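Local coordinates for Glyco_hydro_cc domain-containing protein (PDB 6UAV) that probably hydrolyses internal linkages of beta-1,3-glucans, as a family GH128 (subgroup II) endo-beta-1,3-glucanase, at residues P179-E184 with V220-W225; V8-A13 with T227-P232; A186-L191 with E201-Q206. All blocks are in the same frame, centred on the assembly; numbering follows the deposited sequence.

Interaction 1 (P179-E184 with V220-W225); sequences PFWVTE and VFRYAW
W181 and R222 set off from neighbouring strands with matching first torsions: each CG stands anti to its own carbonyl carbon (chi1 -67° and -86°), and the two side chains run alongside each other in the same direction. The arginine is extended from CG to NE and lies along one face of the indole. Its CB sits above the rim of that face, and CD is over the six-membered ring in a CH-pi contact, 3.9 Å from the centroid of the W181 ring and 22° off its normal. The guanidinium passes beyond W181 CH2 and is turned steeply to the indole plane. It is held there by D51 through a salt bridge and by the carbonyl of V4. On the NE1 side of W181, the F221 ring is slid far enough that the two rings barely overlap, with W181 NE1 3.4 Å from F221 CD2. The backbones are the adjacent parallel strands 180-185 and 220-225 of a TIM barrel, joined by helix 200-216 in a beta-alpha-beta crossover. F221 N to F180 O, V182 N to R222 O and A224 N to V182 O are backbone hydrogen bonds, each 2.9 Å long. F180 pairs with V220 and V182 with Y223, so strand 220-225 spends one residue more over this span, consistent with a beta bulge, at which F221 lies beside W181. R222 N is buried here with no partner in the model. Away from the indole, V182 CB packs 4.2 Å from Y223 CB, and the tyrosine ring continues toward helix 200-216, where its OH is bonded to E215 and also to R6. E184, where the chain turns a corner, keeps CA 3.3 Å from A224 O; its carboxylate oxygens are bonded to Y162 and W31.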
loop_
_atom_site.group_PDB
_atom_site.type_symbol
_atom_site.label_atom_id
_atom_site.label_comp_id
_atom_site.label_asym_id
_atom_site.label_seq_id
_atom_site.Cartn_x
_atom_site.Cartn_y
_atom_site.Cartn_z
ATOM N N PRO A 179 3.616 1.093 13.577
ATOM C CA PRO A 179 3.048 2.085 12.669
ATOM C C PRO A 179 2.691 1.439 11.324
ATOM O O PRO A 179 2.945 0.257 11.078
ATOM C CB PRO A 179 4.152 3.123 12.551
ATOM C CG PRO A 179 5.379 2.281 12.658
ATOM C CD PRO A 179 5.068 1.273 13.750
ATOM N N PHE A 180 1.951 2.197 10.511
ATOM C CA PHE A 180 1.258 1.672 9.322
ATOM C C PHE A 180 1.673 2.425 8.067
ATOM O O PHE A 180 1.943 3.648 8.136
ATOM C CB PHE A 180 -0.247 1.847 9.418
ATOM C CG PHE A 180 -0.817 1.217 10.660
ATOM C CD1 PHE A 180 -1.075 -0.134 10.669
ATOM C CD2 PHE A 180 -1.206 1.999 11.738
ATOM C CE1 PHE A 180 -1.624 -0.732 11.788
ATOM C CE2 PHE A 180 -1.794 1.401 12.840
ATOM C CZ PHE A 180 -1.996 0.034 12.861
ATOM N N TRP A 181 1.567 1.731 6.956
ATOM C CA TRP A 181 1.292 2.338 5.644
ATOM C C TRP A 181 -0.085 1.830 5.212
ATOM O O TRP A 181 -0.329 0.581 5.220
ATOM C CB TRP A 181 2.349 1.919 4.616
ATOM C CG TRP A 181 3.753 2.420 4.808
ATOM C CD1 TRP A 181 4.478 2.672 5.941
ATOM C CD2 TRP A 181 4.650 2.652 3.707
ATOM N NE1 TRP A 181 5.764 3.044 5.621
ATOM C CE2 TRP A 181 5.894 3.027 4.251
ATOM C CE3 TRP A 181 4.484 2.617 2.318
ATOM C CZ2 TRP A 181 6.991 3.347 3.442
ATOM C CZ3 TRP A 181 5.567 2.916 1.534
ATOM C CH2 TRP A 181 6.808 3.254 2.090
ATOM N N VAL A 182 -0.975 2.731 4.790
ATOM C CA VAL A 182 -2.303 2.287 4.316
ATOM C C VAL A 182 -2.194 2.292 2.793
ATOM O O VAL A 182 -2.366 3.366 2.191
ATOM C CB VAL A 182 -3.401 3.217 4.857
ATOM C CG1 VAL A 182 -4.727 2.884 4.214
ATOM C CG2 VAL A 182 -3.516 3.173 6.392
ATOM N N THR A 183 -1.917 1.134 2.182
ATOM C CA THR A 183 -1.352 1.127 0.807
ATOM C C THR A 183 -2.433 0.939 -0.255
ATOM O O THR A 183 -2.120 0.936 -1.438
ATOM C CB THR A 183 -0.231 0.084 0.718
ATOM O OG1 THR A 183 -0.770 -1.165 1.151
ATOM C CG2 THR A 183 0.943 0.493 1.569
ATOM N N GLU A 184 -3.671 0.757 0.167
ATOM C CA GLU A 184 -4.857 0.846 -0.707
ATOM C C GLU A 184 -5.994 1.381 0.157
ATOM O O GLU A 184 -6.300 0.816 1.251
ATOM C CB GLU A 184 -5.367 -0.471 -1.296
ATOM C CG GLU A 184 -4.340 -1.221 -2.116
ATOM C CD GLU A 184 -4.807 -2.529 -2.682
ATOM O OE1 GLU A 184 -6.048 -2.802 -2.732
ATOM O OE2 GLU A 184 -3.913 -3.360 -3.062
ATOM N N VAL A 220 0.777 6.773 11.001
ATOM C CA VAL A 220 0.621 6.469 9.546
ATOM C C VAL A 220 1.704 7.206 8.780
ATOM O O VAL A 220 1.726 8.465 8.850
ATOM C CB VAL A 220 -0.757 6.860 9.007
ATOM C CG1 VAL A 220 -0.768 6.748 7.490
ATOM C CG2 VAL A 220 -1.895 6.031 9.627
ATOM N N PHE A 221 2.653 6.486 8.195
ATOM C CA PHE A 221 3.804 7.096 7.497
ATOM C C PHE A 221 3.453 7.416 6.049
ATOM O O PHE A 221 3.908 8.422 5.577
ATOM C CB PHE A 221 5.004 6.139 7.519
ATOM C CG PHE A 221 6.248 6.687 6.866
ATOM C CD1 PHE A 221 7.045 7.610 7.531
ATOM C CD2 PHE A 221 6.603 6.331 5.565
ATOM C CE1 PHE A 221 8.185 8.136 6.916
ATOM C CE2 PHE A 221 7.761 6.831 4.977
ATOM C CZ PHE A 221 8.541 7.746 5.646
ATOM N N ARG A 222 2.663 6.576 5.383
ATOM C CA ARG A 222 2.358 6.754 3.960
ATOM C C ARG A 222 1.001 6.102 3.692
ATOM O O ARG A 222 0.546 5.201 4.479
ATOM C CB ARG A 222 3.443 6.165 3.051
ATOM C CG ARG A 222 4.604 7.115 2.774
ATOM C CD ARG A 222 5.646 6.702 1.756
ATOM N NE ARG A 222 6.369 7.865 1.227
ATOM C CZ ARG A 222 7.306 7.804 0.283
ATOM N NH1 ARG A 222 7.695 6.627 -0.194
ATOM N NH2 ARG A 222 7.816 8.924 -0.199
ATOM N N TYR A 223 0.332 6.622 2.692
ATOM C CA TYR A 223 -0.917 6.025 2.201
ATOM C C TYR A 223 -0.931 6.110 0.682
ATOM O O TYR A 223 -0.276 6.943 0.109
ATOM C CB TYR A 223 -2.159 6.689 2.821
ATOM C CG TYR A 223 -2.224 8.188 2.695
ATOM C CD1 TYR A 223 -2.646 8.788 1.523
ATOM C CD2 TYR A 223 -1.803 9.011 3.708
ATOM C CE1 TYR A 223 -2.772 10.155 1.392
ATOM C CE2 TYR A 223 -1.837 10.387 3.566
ATOM C CZ TYR A 223 -2.264 10.964 2.386
ATOM O OH TYR A 223 -2.298 12.311 2.178
ATOM N N ALA A 224 -1.770 5.274 0.092
ATOM C CA ALA A 224 -1.900 5.246 -1.353
ATOM C C ALA A 224 -3.344 5.008 -1.734
ATOM O O ALA A 224 -3.932 3.984 -1.361
ATOM C CB ALA A 224 -1.024 4.172 -1.895
ATOM N N TRP A 225 -3.842 5.952 -2.516
ATOM C CA TRP A 225 -5.221 5.882 -3.031
ATOM C C TRP A 225 -5.329 4.809 -4.113
ATOM O O TRP A 225 -4.469 4.752 -5.050
ATOM C CB TRP A 225 -5.675 7.261 -3.535
ATOM C CG TRP A 225 -7.090 7.288 -4.015
ATOM C CD1 TRP A 225 -7.562 7.064 -5.274
ATOM C CD2 TRP A 225 -8.238 7.490 -3.186
ATOM N NE1 TRP A 225 -8.930 7.142 -5.298
ATOM C CE2 TRP A 225 -9.373 7.429 -4.021
ATOM C CE3 TRP A 225 -8.395 7.788 -1.835
ATOM C CZ2 TRP A 225 -10.666 7.525 -3.508
ATOM C CZ3 TRP A 225 -9.672 7.977 -1.347
ATOM C CH2 TRP A 225 -10.787 7.822 -2.167
#

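Interaction 2 (V8-A13 with T227-P232); sequences VAYDVA and TGRMTP
Y10 reaches from the end of strand 6-9 across the loop 227-232, its CG anti to the backbone N (chi1 -176°). The CB lies 3.6 Å from T227 OG1, and CG is equally near the N and CA of G228. Farther out, the ring edge at CD1 faces the threonine hydroxyl, with Y10 CD1 3.3 Å from T227 OG1, while G228 CA sits over one face as a CH-pi donor, 3.7 Å from the centroid of the Y10 ring. CE1 then passes R229 N at 3.4 Å. At the tip, Y10 OH accepts from R229 NH2 at 2.9 Å, lying in the guanidinium plane. At the CB end of the ring, T227 OG1 gives its hydrogen to A9 O, in the carbonyl plane and 2.7 Å away, so strand end and loop, parts of the barrel's first and last beta-alpha units, are joined at both ends of the tyrosine. The same guanidinium forms a salt bridge with D17 and bonds to the carbonyls of D241 and A242, which fixes its rotation. Accepting a hydrogen from this cation may polarise the phenol somewhat and strengthen its own O-H as a donor, although the salt bridge to D17 offsets part of the charge.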
loop_
_atom_site.group_PDB
_atom_site.type_symbol
_atom_site.label_atom_id
_atom_site.label_comp_id
_atom_site.label_asym_id
_atom_site.label_seq_id
_atom_site.Cartn_x
_atom_site.Cartn_y
_atom_site.Cartn_z
ATOM N N VAL A 8 -0.059 6.819 -4.615
ATOM C CA VAL A 8 -1.082 6.174 -5.469
ATOM C C VAL A 8 -0.704 4.707 -5.609
ATOM O O VAL A 8 0.452 4.422 -5.872
ATOM C CB VAL A 8 -1.205 6.924 -6.818
ATOM C CG1 VAL A 8 -2.325 6.317 -7.653
ATOM C CG2 VAL A 8 -1.475 8.413 -6.572
ATOM N N ALA A 9 -1.717 3.838 -5.598
ATOM C CA ALA A 9 -1.585 2.389 -5.832
ATOM C C ALA A 9 -1.982 2.118 -7.271
ATOM O O ALA A 9 -3.179 2.176 -7.545
ATOM C CB ALA A 9 -2.470 1.639 -4.869
ATOM N N TYR A 10 -1.034 2.137 -8.189
ATOM C CA TYR A 10 -1.312 2.139 -9.642
ATOM C C TYR A 10 -0.022 1.851 -10.380
ATOM O O TYR A 10 0.980 2.439 -10.040
ATOM C CB TYR A 10 -1.889 3.471 -10.134
ATOM C CG TYR A 10 -2.294 3.525 -11.582
ATOM C CD1 TYR A 10 -3.338 2.738 -12.033
ATOM C CD2 TYR A 10 -1.684 4.377 -12.479
ATOM C CE1 TYR A 10 -3.739 2.793 -13.350
ATOM C CE2 TYR A 10 -2.036 4.396 -13.818
ATOM C CZ TYR A 10 -3.080 3.603 -14.254
ATOM O OH TYR A 10 -3.534 3.606 -15.561
ATOM N N ASP A 11 -0.079 1.071 -11.444
ATOM C CA ASP A 11 1.128 0.822 -12.264
ATOM C C ASP A 11 1.317 2.011 -13.218
ATOM O O ASP A 11 1.076 1.887 -14.434
ATOM C CB ASP A 11 1.027 -0.518 -12.979
ATOM C CG ASP A 11 2.327 -0.942 -13.625
ATOM O OD1 ASP A 11 3.403 -0.451 -13.191
ATOM O OD2 ASP A 11 2.257 -1.851 -14.454
ATOM N N VAL A 12 1.867 3.108 -12.693
ATOM C CA VAL A 12 2.099 4.318 -13.521
ATOM C C VAL A 12 3.053 3.915 -14.656
ATOM O O VAL A 12 4.153 3.352 -14.370
ATOM C CB VAL A 12 2.703 5.439 -12.693
ATOM C CG1 VAL A 12 3.012 6.613 -13.581
ATOM C CG2 VAL A 12 1.795 5.838 -11.550
ATOM N N ALA A 13 2.639 4.140 -15.909
ATOM C CA ALA A 13 3.405 3.738 -17.122
ATOM C C ALA A 13 3.900 4.983 -17.888
ATOM O O ALA A 13 5.091 5.048 -18.340
ATOM C CB ALA A 13 2.558 2.818 -17.953
ATOM N N THR A 227 -7.601 4.229 -7.288
ATOM C CA THR A 227 -6.374 3.994 -8.053
ATOM C C THR A 227 -6.226 5.030 -9.175
ATOM O O THR A 227 -6.995 6.017 -9.222
ATOM C CB THR A 227 -6.387 2.595 -8.691
ATOM O OG1 THR A 227 -5.170 2.263 -9.377
ATOM C CG2 THR A 227 -7.554 2.432 -9.650
ATOM N N GLY A 228 -5.243 4.851 -10.061
ATOM C CA GLY A 228 -5.050 5.804 -11.176
ATOM C C GLY A 228 -6.263 5.794 -12.105
ATOM O O GLY A 228 -6.926 6.796 -12.301
ATOM N N ARG A 229 -6.554 4.655 -12.682
ATOM C CA ARG A 229 -7.707 4.451 -13.558
ATOM C C ARG A 229 -8.288 3.084 -13.345
ATOM O O ARG A 229 -7.510 2.118 -13.189
ATOM C CB ARG A 229 -7.288 4.412 -15.039
ATOM C CG ARG A 229 -6.539 5.631 -15.501
ATOM C CD ARG A 229 -6.153 5.444 -16.959
ATOM N NE ARG A 229 -5.643 6.732 -17.328
ATOM C CZ ARG A 229 -4.392 7.126 -17.194
ATOM N NH1 ARG A 229 -4.082 8.367 -17.530
ATOM N NH2 ARG A 229 -3.475 6.306 -16.706
ATOM N N MET A 230 -9.596 2.991 -13.416
ATOM C CA MET A 230 -10.303 1.691 -13.532
ATOM C C MET A 230 -11.577 1.953 -14.308
ATOM O O MET A 230 -12.069 3.079 -14.304
ATOM C CB MET A 230 -10.666 1.105 -12.155
ATOM C CG MET A 230 -11.515 2.015 -11.299
ATOM S SD MET A 230 -11.772 1.384 -9.629
ATOM C CE MET A 230 -12.614 -0.143 -10.019
ATOM N N THR A 231 -12.053 0.918 -14.967
ATOM C CA THR A 231 -13.308 0.921 -15.739
ATOM C C THR A 231 -13.906 -0.477 -15.592
ATOM O O THR A 231 -13.156 -1.453 -15.674
ATOM C CB THR A 231 -13.054 1.246 -17.224
ATOM O OG1 THR A 231 -14.330 1.540 -17.770
ATOM C CG2 THR A 231 -12.457 0.102 -18.010
ATOM N N PRO A 232 -15.223 -0.634 -15.313
ATOM C CA PRO A 232 -16.098 0.459 -14.883
ATOM C C PRO A 232 -15.648 1.002 -13.523
ATOM O O PRO A 232 -14.833 0.383 -12.859
ATOM C CB PRO A 232 -17.522 -0.120 -14.777
ATOM C CG PRO A 232 -17.365 -1.618 -14.958
ATOM C CD PRO A 232 -15.939 -1.910 -15.398
#

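Interaction 3 (A186-L191 with E201-Q206); sequences ANWHTL and EKQKQQ
The amide of Q203 meets the backbone of N187 with both ends at once, and this is the tight part of the contact. Q203 OE1 receives N187 N at 3.1 Å in a nearly straight bond, while Q203 NE2 donates back to N187 O at 2.8 Å, reaching that oxygen from above its carbonyl plane (39° out of it). A bend at chi2 (62°) swings the glutamine amide off the helix to this position. Its NE2 also donates to the carbonyl of H235, so the flat group is gripped on three counts, and its nitrogen lies near the edge of the W188 ring. The indole itself is stacked on H235 and bonded through NE1 to S237. A third bond across the contact comes from the N187 side chain: ND2 gives a hydrogen to Q206 OE1 at 2.9 Å, in the asparagine's own amide plane but well above that of the acceptor, and the two amide planes are 76° apart. Nearer the two backbones, N187 CB touches Q206 CB at 3.9 Å. Toward solvent the contact loosens. Q206 NE2 turns to Q205 OE1 at 2.9 Å, on an exposed residue, and a sulfate ion, probably from the crystallisation liquor, lies about 5 Å from the Q206 side chain. The other end of the N187 amide, OD1, accepts from H189 N at 2.9 Å, forming an Asx turn within the beta-alpha loop that leads from barrel strand 180-185 to helix 200-216.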
loop_
_atom_site.group_PDB
_atom_site.type_symbol
_atom_site.label_atom_id
_atom_site.label_comp_id
_atom_site.label_asym_id
_atom_site.label_seq_id
_atom_site.Cartn_x
_atom_site.Cartn_y
_atom_site.Cartn_z
ATOM N N ALA A 186 -10.004 3.685 -0.438
ATOM C CA ALA A 186 -11.073 4.425 -1.134
ATOM C C ALA A 186 -12.324 4.046 -0.369
ATOM O O ALA A 186 -12.255 3.062 0.420
ATOM C CB ALA A 186 -11.102 3.978 -2.576
ATOM N N ASN A 187 -13.461 4.690 -0.601
ATOM C CA ASN A 187 -14.699 4.132 -0.032
ATOM C C ASN A 187 -15.597 3.553 -1.116
ATOM O O ASN A 187 -16.127 4.313 -1.926
ATOM C CB ASN A 187 -15.453 5.174 0.786
ATOM C CG ASN A 187 -16.463 4.540 1.724
ATOM O OD1 ASN A 187 -17.072 3.502 1.396
ATOM N ND2 ASN A 187 -16.600 5.145 2.902
ATOM N N TRP A 188 -15.774 2.237 -1.087
ATOM C CA TRP A 188 -16.578 1.461 -2.054
ATOM C C TRP A 188 -17.817 0.897 -1.386
ATOM O O TRP A 188 -18.408 -0.058 -1.912
ATOM C CB TRP A 188 -15.695 0.365 -2.656
ATOM C CG TRP A 188 -14.648 0.873 -3.603
ATOM C CD1 TRP A 188 -14.176 2.148 -3.774
ATOM C CD2 TRP A 188 -13.868 0.041 -4.478
ATOM N NE1 TRP A 188 -13.187 2.169 -4.738
ATOM C CE2 TRP A 188 -13.007 0.886 -5.206
ATOM C CE3 TRP A 188 -13.882 -1.335 -4.747
ATOM C CZ2 TRP A 188 -12.086 0.373 -6.128
ATOM C CZ3 TRP A 188 -13.032 -1.825 -5.722
ATOM C CH2 TRP A 188 -12.146 -0.984 -6.389
ATOM N N HIS A 189 -18.309 1.515 -0.309
ATOM C CA HIS A 189 -19.587 1.056 0.289
ATOM C C HIS A 189 -20.676 1.000 -0.788
ATOM O O HIS A 189 -20.845 1.958 -1.518
ATOM C CB HIS A 189 -20.033 1.991 1.403
ATOM C CG HIS A 189 -21.008 1.403 2.341
ATOM N ND1 HIS A 189 -20.549 0.727 3.460
ATOM C CD2 HIS A 189 -22.363 1.410 2.374
ATOM C CE1 HIS A 189 -21.595 0.402 4.207
ATOM N NE2 HIS A 189 -22.756 0.777 3.543
ATOM N N THR A 190 -21.374 -0.120 -0.876
ATOM C CA THR A 190 -22.329 -0.423 -1.956
ATOM C C THR A 190 -23.740 -0.693 -1.401
ATOM O O THR A 190 -24.772 -0.418 -2.094
ATOM C CB THR A 190 -21.780 -1.606 -2.767
ATOM O OG1 THR A 190 -20.595 -1.114 -3.399
ATOM C CG2 THR A 190 -22.774 -2.116 -3.789
ATOM N N LEU A 191 -23.848 -1.295 -0.230
ATOM C CA LEU A 191 -25.176 -1.695 0.307
ATOM C C LEU A 191 -26.113 -0.491 0.382
ATOM O O LEU A 191 -25.676 0.676 0.669
ATOM C CB LEU A 191 -25.009 -2.322 1.685
ATOM C CG LEU A 191 -24.339 -3.690 1.716
ATOM C CD1 LEU A 191 -24.241 -4.140 3.162
ATOM C CD2 LEU A 191 -25.190 -4.697 0.958
ATOM N N GLU A 201 -19.325 13.390 -5.665
ATOM C CA GLU A 201 -19.245 14.207 -4.435
ATOM C C GLU A 201 -18.952 13.216 -3.239
ATOM O O GLU A 201 -18.159 13.562 -2.378
ATOM C CB GLU A 201 -20.479 15.095 -4.220
ATOM C CG GLU A 201 -20.116 16.538 -3.698
ATOM C CD GLU A 201 -19.011 17.339 -4.425
ATOM O OE1 GLU A 201 -19.088 17.506 -5.675
ATOM O OE2 GLU A 201 -18.039 17.808 -3.756
ATOM N N LYS A 202 -19.585 12.049 -3.226
ATOM C CA LYS A 202 -19.600 11.199 -2.008
ATOM C C LYS A 202 -18.190 10.634 -1.917
ATOM O O LYS A 202 -17.673 10.614 -0.828
ATOM C CB LYS A 202 -20.675 10.121 -2.094
ATOM C CG LYS A 202 -22.072 10.636 -1.780
ATOM C CD LYS A 202 -23.137 9.545 -1.740
ATOM C CE LYS A 202 -24.534 10.138 -1.803
ATOM N NZ LYS A 202 -25.640 9.146 -1.799
ATOM N N GLN A 203 -17.567 10.320 -3.053
ATOM C CA GLN A 203 -16.165 9.812 -3.002
ATOM C C GLN A 203 -15.260 10.971 -2.585
ATOM O O GLN A 203 -14.309 10.742 -1.818
ATOM C CB GLN A 203 -15.696 9.213 -4.333
ATOM C CG GLN A 203 -14.421 8.411 -4.239
ATOM C CD GLN A 203 -14.564 7.207 -3.342
ATOM O OE1 GLN A 203 -14.099 7.237 -2.225
ATOM N NE2 GLN A 203 -15.152 6.138 -3.858
ATOM N N LYS A 204 -15.531 12.199 -3.076
ATOM C CA LYS A 204 -14.682 13.379 -2.690
ATOM C C LYS A 204 -14.802 13.608 -1.184
ATOM O O LYS A 204 -13.778 13.860 -0.469
ATOM C CB LYS A 204 -15.066 14.646 -3.472
ATOM C CG LYS A 204 -14.617 14.700 -4.929
ATOM C CD LYS A 204 -15.148 15.900 -5.702
ATOM C CE LYS A 204 -14.484 17.174 -5.233
ATOM N NZ LYS A 204 -15.052 18.329 -5.952
ATOM N N GLN A 205 -16.033 13.541 -0.672
ATOM C CA GLN A 205 -16.296 13.733 0.779
ATOM C C GLN A 205 -15.474 12.701 1.557
ATOM O O GLN A 205 -14.819 13.045 2.565
ATOM C CB GLN A 205 -17.795 13.695 1.025
ATOM C CG GLN A 205 -18.186 14.139 2.431
ATOM C CD GLN A 205 -17.939 13.111 3.506
ATOM O OE1 GLN A 205 -17.957 11.900 3.266
ATOM N NE2 GLN A 205 -17.689 13.588 4.717
ATOM N N GLN A 206 -15.533 11.451 1.141
ATOM C CA GLN A 206 -14.884 10.370 1.905
ATOM C C GLN A 206 -13.357 10.448 1.706
ATOM O O GLN A 206 -12.626 10.256 2.705
ATOM C CB GLN A 206 -15.443 9.020 1.492
ATOM C CG GLN A 206 -16.701 8.680 2.265
ATOM C CD GLN A 206 -16.406 8.562 3.749
ATOM O OE1 GLN A 206 -15.712 7.616 4.159
ATOM N NE2 GLN A 206 -16.904 9.528 4.544
#

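How the interactions relate
Strand 220-225 is common ground for all three. Its W225 O lies 3.0 Å from A9 N, a probable hydrogen bond between strands 220-225 and 6-9 that helps close the barrel and connects interaction 1 to interaction 2, whose centres are about 17 Å apart. W225 CH2 also packs 3.4 Å from Q203 OE1, linking interaction 1 to interaction 3, about 18 Å away between centres. Interactions 2 and 3 meet where M230 SD comes within 3.7 Å of W188 CZ2. In clan GH-A glycosidases the nucleophile is a glutamate at the end of the seventh barrel strand, here 180-185, so E184 of interaction 1 is probably in the active site, by analogy; interaction 3 begins two residues later.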